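Local coordinates for DNA-(apurinic or apyrimidinic site) endonuclease 2 (Xenopus laevis, PDB 6WCD), which cleaves DNA as a weak apurinic/apyrimidinic endonuclease and a 3'-5' exonuclease in DNA base excision repair, its catalytic domain being the part described here, at residues 190-195 against 269-274; 253-258 against 301-306. All coordinates share one frame; numbering follows the deposited sequence.

Contact 1: residues 190-195 against 269-274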
loop_
_atom_site.group_PDB
_atom_site.type_symbol
_atom_site.label_atom_id
_atom_site.label_comp_id
_atom_site.label_asym_id
_atom_site.label_seq_id
_atom_site.Cartn_x
_atom_site.Cartn_y
_atom_site.Cartn_z
ATOM N N PRO A 190 17.987 -11.364 6.044
ATOM C CA PRO A 190 19.308 -10.754 5.782
ATOM C C PRO A 190 19.527 -10.340 4.341
ATOM O O PRO A 190 20.151 -9.307 4.084
ATOM C CB PRO A 190 20.284 -11.869 6.219
ATOM C CG PRO A 190 19.563 -12.529 7.310
ATOM C CD PRO A 190 18.136 -12.604 6.826
ATOM N N LEU A 191 19.026 -11.131 3.385
ATOM C CA LEU A 191 19.146 -10.834 1.969
ATOM C C LEU A 191 18.514 -9.497 1.604
ATOM O O LEU A 191 18.858 -8.906 0.565
ATOM C CB LEU A 191 18.449 -11.961 1.194
ATOM C CG LEU A 191 18.713 -12.168 -0.271
ATOM C CD1 LEU A 191 20.189 -12.427 -0.487
ATOM C CD2 LEU A 191 17.852 -13.336 -0.750
ATOM N N ASP A 192 17.591 -9.016 2.416
ATOM C CA ASP A 192 16.817 -7.826 2.145
ATOM C C ASP A 192 17.494 -6.546 2.570
ATOM O O ASP A 192 16.876 -5.468 2.507
ATOM C CB ASP A 192 15.452 -7.912 2.833
ATOM C CG ASP A 192 14.599 -9.034 2.254
ATOM O OD1 ASP A 192 14.453 -9.072 1.017
ATOM O OD2 ASP A 192 14.142 -9.926 3.011
ATOM N N HIS A 193 18.736 -6.604 3.013
ATOM C CA HIS A 193 19.431 -5.462 3.598
ATOM C C HIS A 193 20.896 -5.534 3.175
ATOM O O HIS A 193 21.430 -6.624 2.954
ATOM C CB HIS A 193 19.261 -5.490 5.131
ATOM C CG HIS A 193 19.770 -4.270 5.829
ATOM N ND1 HIS A 193 21.063 -4.175 6.296
ATOM C CD2 HIS A 193 19.161 -3.105 6.160
ATOM C CE1 HIS A 193 21.234 -2.997 6.869
ATOM N NE2 HIS A 193 20.097 -2.330 6.808
ATOM N N CYS A 194 21.539 -4.382 3.142
ATOM C CA CYS A 194 22.933 -4.351 2.801
ATOM C C CYS A 194 23.729 -5.094 3.878
ATOM O O CYS A 194 23.425 -5.009 5.073
ATOM C CB CYS A 194 23.423 -2.906 2.694
ATOM S SG CYS A 194 24.349 -2.544 1.184
ATOM N N ASP A 195 24.810 -5.760 3.468
ATOM C CA ASP A 195 25.677 -6.457 4.372
ATOM C C ASP A 195 26.406 -5.424 5.238
ATOM O O ASP A 195 26.672 -4.302 4.783
ATOM C CB ASP A 195 26.728 -7.291 3.642
ATOM C CG ASP A 195 26.137 -8.486 2.915
ATOM O OD1 ASP A 195 26.637 -8.803 1.811
ATOM O OD2 ASP A 195 25.181 -9.102 3.439
ATOM N N GLY A 269 21.251 0.344 0.743
ATOM C CA GLY A 269 19.798 0.254 0.732
ATOM C C GLY A 269 19.180 -0.935 1.439
ATOM O O GLY A 269 19.864 -1.808 1.978
ATOM N N THR A 270 17.845 -0.963 1.395
ATOM C CA THR A 270 17.042 -1.983 2.062
ATOM C C THR A 270 15.802 -2.238 1.231
ATOM O O THR A 270 15.349 -1.349 0.522
ATOM C CB THR A 270 16.613 -1.547 3.462
ATOM O OG1 THR A 270 17.722 -0.974 4.165
ATOM C CG2 THR A 270 16.113 -2.735 4.207
ATOM N N ARG A 271 15.233 -3.459 1.332
ATOM C CA ARG A 271 13.945 -3.773 0.690
ATOM C C ARG A 271 12.841 -3.697 1.767
ATOM O O ARG A 271 12.795 -4.558 2.663
ATOM C CB ARG A 271 13.934 -5.134 0.015
ATOM C CG ARG A 271 12.616 -5.342 -0.824
ATOM C CD ARG A 271 12.619 -6.647 -1.610
ATOM N NE ARG A 271 12.576 -7.779 -0.706
ATOM C CZ ARG A 271 11.498 -8.493 -0.417
ATOM N NH1 ARG A 271 10.337 -8.254 -0.996
ATOM N NH2 ARG A 271 11.596 -9.452 0.492
ATOM N N ILE A 272 12.007 -2.661 1.705
ATOM C CA ILE A 272 10.956 -2.429 2.703
ATOM C C ILE A 272 9.601 -2.198 2.036
ATOM O O ILE A 272 8.609 -1.911 2.754
ATOM C CB ILE A 272 11.301 -1.280 3.675
ATOM C CG1 ILE A 272 11.574 0.028 2.912
ATOM C CG2 ILE A 272 12.445 -1.705 4.613
ATOM C CD1 ILE A 272 11.667 1.230 3.833
ATOM N N ASP A 273 9.530 -2.316 0.732
ATOM C CA ASP A 273 8.301 -2.192 -0.047
ATOM C C ASP A 273 7.936 -3.551 -0.622
ATOM O O ASP A 273 8.757 -4.230 -1.254
ATOM C CB ASP A 273 8.556 -1.176 -1.130
ATOM C CG ASP A 273 8.889 0.199 -0.547
ATOM O OD1 ASP A 273 7.928 0.892 -0.040
ATOM O OD2 ASP A 273 10.076 0.620 -0.529
ATOM N N TYR A 274 6.692 -3.939 -0.410
ATOM C CA TYR A 274 6.211 -5.265 -0.660
ATOM C C TYR A 274 4.912 -5.264 -1.417
ATOM O O TYR A 274 4.106 -4.337 -1.346
ATOM C CB TYR A 274 5.946 -6.006 0.664
ATOM C CG TYR A 274 7.106 -6.183 1.581
ATOM C CD1 TYR A 274 7.737 -7.390 1.671
ATOM C CD2 TYR A 274 7.491 -5.195 2.449
ATOM C CE1 TYR A 274 8.755 -7.618 2.567
ATOM C CE2 TYR A 274 8.532 -5.391 3.312
ATOM C CZ TYR A 274 9.140 -6.599 3.398
ATOM O OH TYR A 274 10.153 -6.869 4.294
HETATM O O HOH W 1 13.136 -12.033 1.872
#
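Asp-192 and Arg-271 face each other where a loop of this DNase I-like fold runs antiparallel to the start of strand 269-278, the strand that leads on to Asp-273. A single beta bridge pairs His-193 with Thr-270, and two backbone bonds flank that pair: Arg-271 N donates to Asp-192 O at 2.8 Å, and Cys-194 N makes a weak bond of 3.3 Å to Gly-269 O. In the conformers given, the His-193 imidazole lies against the Thr-270 side chain, and its ND1 donates to Cys-194 O. Alongside the bridge a salt bridge closes: NE and NH2 of Arg-271 each sit 2.9 Å from Asp-192 OD1, so one oxygen takes both donors. That oxygen lies in the guanidinium plane, yet the two nitrogens approach it from above the carboxylate, the planes being 51° apart. CG and CD of Arg-271 stay extended, and a bend at chi3 (67°) turns the guanidinium toward Asp-192. Further out, Arg-244 pairs with the same OD1 and Asp-241 with NH2, the two arginines lying close together, while Arg-189 N holds OD2. A leucine in place of Arg-271 would probably cost Asp-192 both of these side-chain bonds and leave Asp-241 without this one. A water donates to Asp-192 OD2 at 2.6 Å and accepts a weak bond from Arg-271 NH2.

Contact 2: residues 253-258 against 301-306; sequences AFTCWC and CPVKAF
Beside the active site of this DNase I-like fold, the 253-258 segment, which enters the short strand 256-257, meets the loop leading from His-300 into strand 303-307, which lies between 2-7 and 286-291. A classic beta bulge sets Thr-255 and Cys-256 opposite the single residue Thr-270. Across the contact a single backbone hydrogen bond runs from Cys-301 N to Thr-255 O, 2.9 Å long. The thiol of Cys-301 carries much of the rest. Its SG is tucked over the backbone (chi1 69°), a rotation that brings the sulfur to the rim of the Trp-257 indole. There Cys-301 SG lies 3.7 Å from Trp-257 CH2 and 78° off the normal of the six-membered ring, an edge-on sulfur-aromatic contact. Phe-254 O approaches Cys-301 SG at 3.9 Å, and CZ3 of Trp-257 extends the apolar contact to Cys-301 CB. On Thr-255, the two branches do different work. Thr-255 CG2 packs 3.7 Å from Val-303 CG1, the two side chains running at a slant to one another, and Ile-291 of strand 286-291 touches both residues. OG1 instead hydrogen-bonds Asp-273 and the backbone N of Ile-272, while Trp-257 NE1 is bound by Asn-267 OD1. Asp-273, probably important for catalysis by similarity, also bonds His-300 ND1. Thr-255 thus gives its methyl to the apolar interior and its hydroxyl to a second shell that probably helps position the Asp-273 carboxylate beside His-300.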
loop_
_atom_site.group_PDB
_atom_site.type_symbol
_atom_site.label_atom_id
_atom_site.label_comp_id
_atom_site.label_asym_id
_atom_site.label_seq_id
_atom_site.Cartn_x
_atom_site.Cartn_y
_atom_site.Cartn_z
ATOM N N ALA A 253 18.401 -6.545 -3.944
ATOM C CA ALA A 253 17.151 -6.147 -4.526
ATOM C C ALA A 253 16.494 -5.161 -3.566
ATOM O O ALA A 253 15.497 -5.464 -2.924
ATOM C CB ALA A 253 16.252 -7.346 -4.727
ATOM N N PHE A 254 17.035 -3.955 -3.523
ATOM C CA PHE A 254 16.554 -2.971 -2.575
ATOM C C PHE A 254 15.542 -2.005 -3.192
ATOM O O PHE A 254 15.451 -1.873 -4.422
ATOM C CB PHE A 254 17.720 -2.186 -1.990
ATOM C CG PHE A 254 18.813 -3.081 -1.397
ATOM C CD1 PHE A 254 18.485 -4.243 -0.707
ATOM C CD2 PHE A 254 20.128 -2.741 -1.559
ATOM C CE1 PHE A 254 19.478 -5.063 -0.173
ATOM C CE2 PHE A 254 21.134 -3.545 -1.016
ATOM C CZ PHE A 254 20.788 -4.701 -0.316
ATOM N N THR A 255 14.723 -1.393 -2.334
ATOM C CA THR A 255 13.698 -0.458 -2.769
ATOM C C THR A 255 13.835 0.924 -2.159
ATOM O O THR A 255 13.038 1.823 -2.482
ATOM C CB THR A 255 12.307 -0.988 -2.474
ATOM O OG1 THR A 255 12.086 -1.132 -1.062
ATOM C CG2 THR A 255 12.080 -2.296 -3.171
ATOM N N CYS A 256 14.783 1.114 -1.231
ATOM C CA CYS A 256 14.883 2.341 -0.468
ATOM C C CYS A 256 16.328 2.630 -0.184
ATOM O O CYS A 256 17.051 1.741 0.316
ATOM C CB CYS A 256 14.085 2.237 0.823
ATOM S SG CYS A 256 14.114 3.782 1.836
ATOM N N TRP A 257 16.742 3.898 -0.422
ATOM C CA TRP A 257 18.093 4.393 -0.180
ATOM C C TRP A 257 17.947 5.798 0.396
ATOM O O TRP A 257 17.188 6.631 -0.153
ATOM C CB TRP A 257 18.929 4.466 -1.461
ATOM C CG TRP A 257 18.956 3.214 -2.312
ATOM C CD1 TRP A 257 19.907 2.281 -2.344
ATOM C CD2 TRP A 257 17.934 2.795 -3.235
ATOM N NE1 TRP A 257 19.585 1.288 -3.242
ATOM C CE2 TRP A 257 18.350 1.586 -3.788
ATOM C CE3 TRP A 257 16.719 3.346 -3.631
ATOM C CZ2 TRP A 257 17.626 0.916 -4.720
ATOM C CZ3 TRP A 257 15.975 2.653 -4.599
ATOM C CH2 TRP A 257 16.409 1.465 -5.094
ATOM N N CYS A 258 18.734 6.127 1.401
ATOM C CA CYS A 258 18.584 7.452 1.962
ATOM C C CYS A 258 18.992 8.539 0.977
ATOM O O CYS A 258 19.837 8.354 0.141
ATOM C CB CYS A 258 19.310 7.591 3.286
ATOM S SG CYS A 258 21.109 7.453 3.130
ATOM N N CYS A 301 12.147 3.237 -4.803
ATOM C CA CYS A 301 11.676 2.907 -6.145
ATOM C C CYS A 301 10.421 2.053 -6.066
ATOM O O CYS A 301 10.115 1.476 -5.029
ATOM C CB CYS A 301 12.740 2.195 -6.975
ATOM S SG CYS A 301 13.143 0.543 -6.459
ATOM N N PRO A 302 9.654 1.960 -7.144
ATOM C CA PRO A 302 8.445 1.147 -7.117
ATOM C C PRO A 302 8.721 -0.350 -7.124
ATOM O O PRO A 302 9.805 -0.829 -7.494
ATOM C CB PRO A 302 7.731 1.516 -8.429
ATOM C CG PRO A 302 8.399 2.760 -8.897
ATOM C CD PRO A 302 9.830 2.654 -8.406
ATOM N N VAL A 303 7.677 -1.084 -6.760
ATOM C CA VAL A 303 7.572 -2.524 -6.976
ATOM C C VAL A 303 6.311 -2.787 -7.806
ATOM O O VAL A 303 5.366 -1.997 -7.802
ATOM C CB VAL A 303 7.555 -3.308 -5.668
ATOM C CG1 VAL A 303 8.867 -3.070 -4.912
ATOM C CG2 VAL A 303 6.423 -2.872 -4.744
ATOM N N LYS A 304 6.335 -3.858 -8.596
ATOM C CA LYS A 304 5.266 -4.102 -9.563
ATOM C C LYS A 304 4.965 -5.584 -9.642
ATOM O O LYS A 304 5.875 -6.415 -9.691
ATOM C CB LYS A 304 5.664 -3.548 -10.936
ATOM C CG LYS A 304 4.605 -3.660 -12.019
ATOM C CD LYS A 304 5.014 -2.826 -13.247
ATOM C CE LYS A 304 3.965 -2.902 -14.282
ATOM N NZ LYS A 304 4.430 -2.003 -15.406
ATOM N N ALA A 305 3.682 -5.924 -9.686
ATOM C CA ALA A 305 3.254 -7.289 -9.906
ATOM C C ALA A 305 2.437 -7.408 -11.183
ATOM O O ALA A 305 1.720 -6.468 -11.585
ATOM C CB ALA A 305 2.443 -7.815 -8.754
ATOM N N PHE A 306 2.540 -8.590 -11.766
ATOM C CA PHE A 306 1.938 -8.950 -13.060
ATOM C C PHE A 306 1.051 -10.139 -12.746
ATOM O O PHE A 306 1.521 -11.137 -12.198
ATOM C CB PHE A 306 3.006 -9.325 -14.098
ATOM C CG PHE A 306 3.978 -8.200 -14.399
ATOM C CD1 PHE A 306 5.063 -7.953 -13.565
ATOM C CD2 PHE A 306 3.846 -7.418 -15.532
ATOM C CE1 PHE A 306 5.913 -6.920 -13.852
ATOM C CE2 PHE A 306 4.729 -6.423 -15.820
ATOM C CZ PHE A 306 5.787 -6.190 -14.947
#

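From the N terminus, the chain passes through 190-195, after strand 177-181, and then helices 206-214 and 242-246 before reaching 253-258. Contact 1 closes its loop when strand 269-278 begins; contact 2 closes later, when 301-306 enters strand 303-307. Their segments therefore alternate and the loops cross. The two also touch directly: Thr-270 O lies 2.9 Å from Thr-255 N, a probable backbone hydrogen bond, and strands 256-257 and 269-278 are antiparallel neighbours in one sheet. Contact 1 ties the loop after strand 177-181 to this sheet, whereas contact 2 joins it to the other sheet, the one that holds 303-307.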